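Local coordinates for FERM, ARHGEF and pleckstrin domain-containing protein 2 (Mus musculus, PDB 6D2K) that acts as a guanine nucleotide exchange factor that activates RAC1 and takes part in actin remodelling and semaphorin responses, here represented by its FERM domain, at residues 210-215 with 278-283; 86-91 with 194-199. All coordinates share one frame; numbering follows the deposited sequence.

Contact 1: residues 210-215 with 278-283; sequences LAVSHM and VEYHTF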
loop_
_atom_site.group_PDB
_atom_site.type_symbol
_atom_site.label_atom_id
_atom_site.label_comp_id
_atom_site.label_asym_id
_atom_site.label_seq_id
_atom_site.Cartn_x
_atom_site.Cartn_y
_atom_site.Cartn_z
ATOM N N LEU A 210 -8.806 -12.079 0.846
ATOM C CA LEU A 210 -9.613 -10.885 1.073
ATOM C C LEU A 210 -8.797 -9.629 0.796
ATOM O O LEU A 210 -7.579 -9.579 1.031
ATOM C CB LEU A 210 -10.142 -10.834 2.510
ATOM C CG LEU A 210 -11.178 -11.892 2.865
ATOM C CD1 LEU A 210 -11.510 -11.819 4.346
ATOM C CD2 LEU A 210 -12.445 -11.704 2.045
ATOM N N ALA A 211 -9.476 -8.614 0.282
ATOM C CA ALA A 211 -8.839 -7.312 0.084
ATOM C C ALA A 211 -9.876 -6.221 0.211
ATOM O O ALA A 211 -11.073 -6.485 0.300
ATOM C CB ALA A 211 -8.133 -7.246 -1.277
ATOM N N VAL A 212 -9.420 -4.975 0.230
ATOM C CA VAL A 212 -10.351 -3.857 0.286
ATOM C C VAL A 212 -9.867 -2.738 -0.630
ATOM O O VAL A 212 -8.658 -2.546 -0.825
ATOM C CB VAL A 212 -10.575 -3.363 1.741
ATOM C CG1 VAL A 212 -9.311 -2.759 2.303
ATOM C CG2 VAL A 212 -11.744 -2.377 1.800
ATOM N N SER A 213 -10.811 -2.028 -1.235
ATOM C CA SER A 213 -10.468 -0.963 -2.184
ATOM C C SER A 213 -11.474 0.175 -2.039
ATOM O O SER A 213 -12.415 0.091 -1.243
ATOM C CB SER A 213 -10.512 -1.485 -3.617
ATOM O OG SER A 213 -11.870 -1.625 -4.049
ATOM N N HIS A 214 -11.279 1.239 -2.814
ATOM C CA HIS A 214 -12.200 2.362 -2.804
ATOM C C HIS A 214 -13.618 1.909 -3.192
ATOM O O HIS A 214 -14.606 2.591 -2.892
ATOM C CB HIS A 214 -11.694 3.463 -3.756
ATOM C CG HIS A 214 -11.752 3.080 -5.199
ATOM N ND1 HIS A 214 -10.711 2.448 -5.843
ATOM C CD2 HIS A 214 -12.729 3.238 -6.125
ATOM C CE1 HIS A 214 -11.047 2.222 -7.100
ATOM N NE2 HIS A 214 -12.269 2.688 -7.295
ATOM N N MET A 215 -13.718 0.756 -3.842
ATOM C CA MET A 215 -15.030 0.262 -4.284
ATOM C C MET A 215 -15.770 -0.563 -3.239
ATOM O O MET A 215 -16.999 -0.591 -3.224
ATOM C CB MET A 215 -14.894 -0.587 -5.534
ATOM C CG MET A 215 -16.021 -0.381 -6.508
ATOM S SD MET A 215 -15.506 0.897 -7.659
ATOM C CE MET A 215 -14.149 0.029 -8.441
ATOM N N VAL A 278 -12.897 -0.768 7.709
ATOM C CA VAL A 278 -13.645 0.336 8.285
ATOM C C VAL A 278 -13.006 1.670 7.893
ATOM O O VAL A 278 -13.699 2.620 7.532
ATOM C CB VAL A 278 -13.742 0.211 9.806
ATOM C CG1 VAL A 278 -14.316 1.492 10.395
ATOM C CG2 VAL A 278 -14.607 -0.999 10.165
ATOM N N GLU A 279 -11.681 1.742 7.941
ATOM C CA GLU A 279 -11.002 2.972 7.553
ATOM C C GLU A 279 -11.214 3.339 6.077
ATOM O O GLU A 279 -11.408 4.512 5.762
ATOM C CB GLU A 279 -9.523 2.912 7.925
ATOM C CG GLU A 279 -9.318 2.938 9.440
ATOM C CD GLU A 279 -7.866 2.867 9.844
ATOM O OE1 GLU A 279 -7.019 2.535 8.994
ATOM O OE2 GLU A 279 -7.579 3.135 11.023
ATOM N N TYR A 280 -11.183 2.345 5.190
ATOM C CA TYR A 280 -11.463 2.562 3.768
ATOM C C TYR A 280 -12.873 3.085 3.541
ATOM O O TYR A 280 -13.083 4.040 2.770
ATOM C CB TYR A 280 -11.220 1.276 2.959
ATOM C CG TYR A 280 -9.939 1.309 2.149
ATOM C CD1 TYR A 280 -9.965 1.571 0.788
ATOM C CD2 TYR A 280 -8.708 1.092 2.750
ATOM C CE1 TYR A 280 -8.791 1.620 0.037
ATOM C CE2 TYR A 280 -7.521 1.135 1.999
ATOM C CZ TYR A 280 -7.582 1.393 0.647
ATOM O OH TYR A 280 -6.409 1.440 -0.109
ATOM N N HIS A 281 -13.835 2.460 4.203
ATOM C CA HIS A 281 -15.199 2.920 4.077
ATOM C C HIS A 281 -15.314 4.379 4.501
ATOM O O HIS A 281 -15.920 5.179 3.796
ATOM C CB HIS A 281 -16.174 2.090 4.905
ATOM C CG HIS A 281 -17.551 2.670 4.896
ATOM N ND1 HIS A 281 -18.456 2.418 3.887
ATOM C CD2 HIS A 281 -18.144 3.562 5.722
ATOM C CE1 HIS A 281 -19.567 3.095 4.120
ATOM N NE2 HIS A 281 -19.405 3.795 5.229
ATOM N N THR A 282 -14.767 4.726 5.660
ATOM C CA THR A 282 -14.822 6.099 6.154
ATOM C C THR A 282 -14.130 7.085 5.196
ATOM O O THR A 282 -14.621 8.193 4.958
ATOM C CB THR A 282 -14.169 6.214 7.555
ATOM O OG1 THR A 282 -14.875 5.378 8.480
ATOM C CG2 THR A 282 -14.197 7.650 8.053
ATOM N N PHE A 283 -12.991 6.676 4.647
ATOM C CA PHE A 283 -12.224 7.548 3.754
ATOM C C PHE A 283 -12.947 7.831 2.442
ATOM O O PHE A 283 -12.955 8.967 1.956
ATOM C CB PHE A 283 -10.847 6.925 3.461
ATOM C CG PHE A 283 -9.863 7.872 2.823
ATOM C CD1 PHE A 283 -9.136 8.757 3.598
ATOM C CD2 PHE A 283 -9.645 7.858 1.449
ATOM C CE1 PHE A 283 -8.217 9.623 3.023
ATOM C CE2 PHE A 283 -8.714 8.735 0.864
ATOM C CZ PHE A 283 -8.008 9.606 1.646
HETATM O O HOH W 1 -6.995 -0.589 -2.093
#

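Contact 2: residues 86-91 with 194-199; sequences KFFPPD and GIRFHM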
loop_
_atom_site.group_PDB
_atom_site.type_symbol
_atom_site.label_atom_id
_atom_site.label_comp_id
_atom_site.label_asym_id
_atom_site.label_seq_id
_atom_site.Cartn_x
_atom_site.Cartn_y
_atom_site.Cartn_z
ATOM N N LYS A 86 -1.642 4.454 2.310
ATOM C CA LYS A 86 -2.671 3.656 2.957
ATOM C C LYS A 86 -3.921 3.559 2.088
ATOM O O LYS A 86 -4.492 2.479 1.937
ATOM C CB LYS A 86 -3.017 4.257 4.318
ATOM C CG LYS A 86 -4.029 3.423 5.108
ATOM C CD LYS A 86 -4.479 4.145 6.374
ATOM C CE LYS A 86 -4.334 3.259 7.596
ATOM N NZ LYS A 86 -4.720 3.985 8.845
ATOM N N PHE A 87 -4.339 4.689 1.523
ATOM C CA PHE A 87 -5.574 4.740 0.749
ATOM C C PHE A 87 -5.270 5.004 -0.727
ATOM O O PHE A 87 -4.734 6.047 -1.079
ATOM C CB PHE A 87 -6.502 5.844 1.280
ATOM C CG PHE A 87 -6.887 5.673 2.723
ATOM C CD1 PHE A 87 -7.755 4.658 3.107
ATOM C CD2 PHE A 87 -6.368 6.512 3.694
ATOM C CE1 PHE A 87 -8.102 4.494 4.446
ATOM C CE2 PHE A 87 -6.722 6.349 5.031
ATOM C CZ PHE A 87 -7.587 5.341 5.399
ATOM N N PHE A 88 -5.624 4.050 -1.586
ATOM C CA PHE A 88 -5.420 4.184 -3.027
ATOM C C PHE A 88 -6.709 4.667 -3.713
ATOM O O PHE A 88 -7.695 3.917 -3.808
ATOM C CB PHE A 88 -4.995 2.834 -3.610
ATOM C CG PHE A 88 -3.585 2.413 -3.240
ATOM C CD1 PHE A 88 -2.544 2.641 -4.123
ATOM C CD2 PHE A 88 -3.310 1.774 -2.043
ATOM C CE1 PHE A 88 -1.243 2.260 -3.811
ATOM C CE2 PHE A 88 -2.003 1.388 -1.719
ATOM C CZ PHE A 88 -0.978 1.633 -2.608
ATOM N N PRO A 89 -6.727 5.927 -4.174
ATOM C CA PRO A 89 -7.944 6.393 -4.851
ATOM C C PRO A 89 -7.959 5.917 -6.303
ATOM O O PRO A 89 -6.916 5.542 -6.838
ATOM C CB PRO A 89 -7.800 7.912 -4.786
ATOM C CG PRO A 89 -6.313 8.129 -4.903
ATOM C CD PRO A 89 -5.693 6.977 -4.126
ATOM N N PRO A 90 -9.138 5.918 -6.938
ATOM C CA PRO A 90 -9.245 5.425 -8.313
ATOM C C PRO A 90 -8.471 6.270 -9.334
ATOM O O PRO A 90 -8.031 5.713 -10.341
ATOM C CB PRO A 90 -10.755 5.475 -8.589
ATOM C CG PRO A 90 -11.303 6.419 -7.579
ATOM C CD PRO A 90 -10.433 6.328 -6.375
ATOM N N ASP A 91 -8.297 7.566 -9.085
ATOM C CA ASP A 91 -7.636 8.453 -10.058
ATOM C C ASP A 91 -6.533 9.252 -9.373
ATOM O O ASP A 91 -6.700 10.432 -9.084
ATOM C CB ASP A 91 -8.666 9.397 -10.702
ATOM C CG ASP A 91 -8.197 9.982 -12.037
ATOM O OD1 ASP A 91 -6.995 9.876 -12.361
ATOM O OD2 ASP A 91 -9.047 10.547 -12.767
ATOM N N GLY A 194 -3.263 -1.096 -5.705
ATOM C CA GLY A 194 -3.582 -0.883 -4.297
ATOM C C GLY A 194 -3.971 -2.128 -3.512
ATOM O O GLY A 194 -4.399 -2.015 -2.360
ATOM N N ILE A 195 -3.816 -3.311 -4.104
ATOM C CA ILE A 195 -4.330 -4.530 -3.464
ATOM C C ILE A 195 -3.313 -5.159 -2.511
ATOM O O ILE A 195 -2.133 -5.299 -2.849
ATOM C CB ILE A 195 -4.759 -5.581 -4.504
ATOM C CG1 ILE A 195 -5.912 -5.051 -5.360
ATOM C CG2 ILE A 195 -5.164 -6.901 -3.816
ATOM C CD1 ILE A 195 -7.225 -4.919 -4.600
ATOM N N ARG A 196 -3.776 -5.528 -1.314
ATOM C CA ARG A 196 -2.998 -6.328 -0.373
ATOM C C ARG A 196 -3.901 -7.464 0.087
ATOM O O ARG A 196 -5.036 -7.224 0.521
ATOM C CB ARG A 196 -2.553 -5.484 0.831
ATOM C CG ARG A 196 -1.472 -4.453 0.518
ATOM C CD ARG A 196 -2.059 -3.118 0.046
ATOM N NE ARG A 196 -1.017 -2.099 -0.126
ATOM C CZ ARG A 196 -0.273 -1.955 -1.219
ATOM N NH1 ARG A 196 -0.433 -2.758 -2.264
ATOM N NH2 ARG A 196 0.648 -1.010 -1.259
ATOM N N PHE A 197 -3.421 -8.694 -0.066
ATOM C CA PHE A 197 -4.204 -9.878 0.283
ATOM C C PHE A 197 -4.149 -10.197 1.768
ATOM O O PHE A 197 -3.103 -10.057 2.414
ATOM C CB PHE A 197 -3.667 -11.087 -0.478
ATOM C CG PHE A 197 -4.057 -11.119 -1.933
ATOM C CD1 PHE A 197 -5.038 -10.286 -2.428
ATOM C CD2 PHE A 197 -3.471 -12.034 -2.788
ATOM C CE1 PHE A 197 -5.414 -10.346 -3.764
ATOM C CE2 PHE A 197 -3.845 -12.096 -4.125
ATOM C CZ PHE A 197 -4.811 -11.249 -4.604
ATOM N N HIS A 198 -5.278 -10.662 2.283
ATOM C CA HIS A 198 -5.372 -11.193 3.631
ATOM C C HIS A 198 -5.992 -12.573 3.488
ATOM O O HIS A 198 -7.143 -12.701 3.079
ATOM C CB HIS A 198 -6.267 -10.298 4.503
ATOM C CG HIS A 198 -5.826 -8.866 4.555
ATOM N ND1 HIS A 198 -5.362 -8.270 5.711
ATOM C CD2 HIS A 198 -5.793 -7.906 3.597
ATOM C CE1 HIS A 198 -5.044 -7.012 5.456
ATOM N NE2 HIS A 198 -5.303 -6.765 4.184
ATOM N N MET A 199 -5.231 -13.606 3.827
ATOM C CA MET A 199 -5.669 -14.974 3.586
ATOM C C MET A 199 -6.851 -15.369 4.476
ATOM O O MET A 199 -6.885 -15.050 5.666
ATOM C CB MET A 199 -4.505 -15.955 3.772
ATOM C CG MET A 199 -3.432 -15.840 2.688
ATOM S SD MET A 199 -2.098 -17.024 2.951
ATOM C CE MET A 199 -1.483 -16.482 4.541
#

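Contact 1: residues 210-215 with 278-283
Val-212 packs against Tyr-280 with both of its methyls. CG1 lies over one face of the phenol, 4.2 Å from the centre of the Tyr-280 ring and displaced toward its rim, a CH-pi contact; CG2 of Val-212 rests on CB of Tyr-280 at 3.9 Å. With chi1 at 66°, CG1 of the valine sits between its own backbone N and carbonyl carbon while CG2 stands anti to N, which turns the pair of methyls to the helix. Farther along the chain only backbone meets the ring: the carbonyl carbon of Ser-213 is 3.5 Å from CD1 of Tyr-280, and the N of His-214 lies at the ring edge. This is the C-terminal helix of the PH-like FERM lobe, 267-284, packing on strand 207-213. A water bridges Val-212 O and Tyr-280 OH, donating to both, and the same hydroxyl is hydrogen-bonded to Lys-86 O and Phe-88 N. A leucine in place of Tyr-280 would probably leave the water and Lys-86 O without their hydroxyl partner. The looser side is the turn through Ser-213 and His-214, where the CB of Ser-213 is directed away from the helix and its OG accepts from Met-215 N (3.0 Å), an ST turn leading to exposed Met-215.

Contact 2: residues 86-91 with 194-199
Phe-88 lies flat against the backbone of Gly-194. The CA of Gly-194 stands over the middle of the Phe-88 ring, 3.5 Å from its centroid and 13° off the ring normal, a CH-pi contact that brings main chain directly onto an aromatic face. A side chain at this position would point into the ring, and the positive phi of Gly-194 also favours glycine; both features suit a close approach of the two backbones, whose CA atoms at Phe-88 and Gly-194 are 5.5 Å apart.

The second interaction is between ring and guanidinium. The far end of the phenyl, CE2 and CZ, comes over one face of the Arg-196 group, with CZ of Phe-88 3.4 Å from NH2 of Arg-196. The two planes stand 73° apart, so this is no parallel stack.

Polar bonds fix the rotation of that guanidinium. A bend at chi2 (88°) turns the arginine chain so that its NH1 reaches the carbonyl of Ile-195, donating to Ile-195 O at 3.1 Å, the acceptor lying in the guanidinium plane although the donor sits well above the carbonyl plane. NH2 forms a salt bridge with Asp-111, which probably balances the charge held beside the phenyl.

Tyr-193 meets Phe-88 edge-to-face. The contact thus joins the loop after strand 79-85 of the ubiquitin-like lobe to the linker running into strand 198-201 of the PH-like lobe, with Gln-107 and Asp-111 of helix 98-113 packed against Phe-88.

Contacts 1 and 2 have centres 8 Å apart and lie where the lobes of the FERM domain converge. Along the chain they come in series: contact 2 closes at 194-199 before contact 1 opens at 210-215. Strands 198-201 and 207-213 are neighbours in the antiparallel sheet of the PH-like lobe, and Leu-210 O probably accepts a hydrogen bond from His-198 N. A salt bridge from Glu-279 OE1 to Lys-86 NZ (2.7 Å) and packing of His-214 on Pro-90 tie the two sites further. Segment 86-91 therefore contacts both the C-terminal helix and the entry to the PH-like sheet, joining the N-terminal lobe to the C-terminal one.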